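Local coordinates for protein Rho guanine nucleotide exchange factor 12 (Homo sapiens, PDB 1TXD) that acts as a guanine nucleotide exchange factor for the small GTPase RhoA, here represented by its DH and PH domains, at residues A[30-35]-A[84-89]. The protein carries 1 engineered substitution. Residues are numbered along the deposited sequence; the frame is centred on the assembly and turned at random.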
# COMPACT_ATOMS: atom_id res chain seq x y z
N ASN A 30 -9.01 17.42 21.76
CA ASN A 30 -9.28 16.22 22.52
C ASN A 30 -9.62 15.01 21.67
O ASN A 30 -9.38 13.88 22.10
CB ASN A 30 -10.38 16.46 23.53
CG ASN A 30 -9.84 16.88 24.83
OD1 ASN A 30 -9.53 16.04 25.67
ND2 ASN A 30 -9.69 18.20 25.02
N GLU A 31 -10.19 15.27 20.49
CA GLU A 31 -10.45 14.26 19.51
C GLU A 31 -9.12 13.67 19.00
O GLU A 31 -9.04 12.48 18.79
CB GLU A 31 -11.28 14.86 18.35
CG GLU A 31 -11.75 13.90 17.26
CD GLU A 31 -12.72 12.83 17.74
OE1 GLU A 31 -12.80 12.60 18.99
OE2 GLU A 31 -13.38 12.18 16.87
N LEU A 32 -8.11 14.51 18.79
CA LEU A 32 -6.84 14.09 18.31
C LEU A 32 -6.20 13.22 19.39
O LEU A 32 -5.79 12.09 19.09
CB LEU A 32 -5.93 15.27 17.98
CG LEU A 32 -4.43 14.94 17.89
CD1 LEU A 32 -4.09 13.99 16.72
CD2 LEU A 32 -3.67 16.19 17.78
N PHE A 33 -6.21 13.70 20.63
CA PHE A 33 -5.63 12.93 21.70
C PHE A 33 -6.35 11.59 21.91
O PHE A 33 -5.70 10.58 21.94
CB PHE A 33 -5.56 13.70 23.02
CG PHE A 33 -4.65 14.93 22.98
CD1 PHE A 33 -4.12 15.43 21.79
CD2 PHE A 33 -4.35 15.60 24.16
CE1 PHE A 33 -3.32 16.58 21.78
CE2 PHE A 33 -3.54 16.73 24.15
CZ PHE A 33 -3.02 17.21 22.95
N TYR A 34 -7.68 11.61 22.00
CA TYR A 34 -8.47 10.45 22.31
C TYR A 34 -8.35 9.33 21.25
O TYR A 34 -8.25 8.17 21.62
CB TYR A 34 -9.96 10.84 22.48
CG TYR A 34 -10.89 9.68 22.81
CD1 TYR A 34 -11.28 9.45 24.14
CD2 TYR A 34 -11.38 8.80 21.80
CE1 TYR A 34 -12.13 8.37 24.48
CE2 TYR A 34 -12.20 7.72 22.13
CZ TYR A 34 -12.58 7.52 23.48
OH TYR A 34 -13.40 6.48 23.84
N THR A 35 -8.40 9.68 19.97
CA THR A 35 -8.35 8.71 18.90
C THR A 35 -6.91 8.21 18.74
O THR A 35 -6.72 7.16 18.19
CB THR A 35 -8.82 9.29 17.58
OG1 THR A 35 -8.09 10.49 17.29
CG2 THR A 35 -10.27 9.73 17.66
N GLU A 84 2.15 9.45 24.65
CA GLU A 84 2.70 9.94 25.90
C GLU A 84 2.94 11.46 25.83
O GLU A 84 2.75 12.16 26.82
CB GLU A 84 4.00 9.21 26.26
CG GLU A 84 3.81 7.78 26.78
CD GLU A 84 2.79 7.69 27.92
OE1 GLU A 84 2.79 8.58 28.81
OE2 GLU A 84 1.98 6.72 27.94
N GLN A 85 3.33 11.97 24.66
CA GLN A 85 3.61 13.38 24.50
C GLN A 85 2.28 14.15 24.53
O GLN A 85 2.21 15.28 24.98
CB GLN A 85 4.33 13.65 23.18
CG GLN A 85 5.74 13.08 23.10
CD GLN A 85 6.28 13.16 21.68
OE1 GLN A 85 5.67 12.66 20.75
NE2 GLN A 85 7.43 13.78 21.53
N MET A 86 1.23 13.51 24.05
CA MET A 86 -0.09 14.13 24.08
C MET A 86 -0.57 14.19 25.53
O MET A 86 -1.03 15.24 25.98
CB MET A 86 -1.09 13.41 23.20
CG MET A 86 -0.95 13.72 21.72
SD MET A 86 -1.76 12.42 20.82
CE MET A 86 -1.72 12.96 19.09
N LYS A 87 -0.39 13.09 26.26
CA LYS A 87 -0.70 13.07 27.70
C LYS A 87 -0.00 14.21 28.47
O LYS A 87 -0.61 14.83 29.34
CB LYS A 87 -0.38 11.72 28.35
CG LYS A 87 -1.62 10.80 28.56
CD LYS A 87 -1.38 9.31 28.17
CE LYS A 87 -2.72 8.52 28.08
NZ LYS A 87 -2.58 7.07 27.68
N ALA A 88 1.26 14.46 28.13
CA ALA A 88 2.10 15.43 28.82
C ALA A 88 1.66 16.84 28.50
O ALA A 88 1.81 17.73 29.34
CB ALA A 88 3.58 15.25 28.43
N VAL A 89 1.14 17.06 27.30
CA VAL A 89 0.64 18.37 26.95
C VAL A 89 -0.48 18.76 27.90
O VAL A 89 -0.57 19.91 28.27
CB VAL A 89 0.19 18.50 25.48
CG1 VAL A 89 -0.63 19.75 25.26
CG2 VAL A 89 1.37 18.54 24.59
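The carbonyl oxygen Glu31 O is gripped twice by Thr35, whose OG1 donates at 2.7 Å and backbone N at 3.1 Å. Thr35 OG1 also pairs with Arg173 of helix 169-186, so this turn of helix 20-57 is tied to one neighbour while Phe33 turns to helix 72-90. No hydrogen bond joins the two segments; packing is largely apolar, though Phe33 CE2 rests 3.4 Å from Met86 O. Met86 CB stands over the centre of the Phe33 ring, 3.8 Å from the centroid, a CH-pi contact. Met86 SD follows obliquely, 4.7 Å from the same centroid, as a Met-aromatic pair. The methionine chain, both outer torsions near 180°, runs extended and carries Met86 CE past the ring to Leu32 CD1 at 3.5 Å. This packing joins two helices of the DH domain, the helical bundle that carries exchange activity in RhoGEFs, and their short segments run roughly antiparallel (139°) with axes 10.0 Å apart. With an alanine in place of Phe33, Met86 CB and CG would probably face a gap and SD lose its contact with this ring. At the ring's edge, near its plane, Val89 CG1 meets Phe33 CZ at 4.2 Å; Ile101 touches this side chain too.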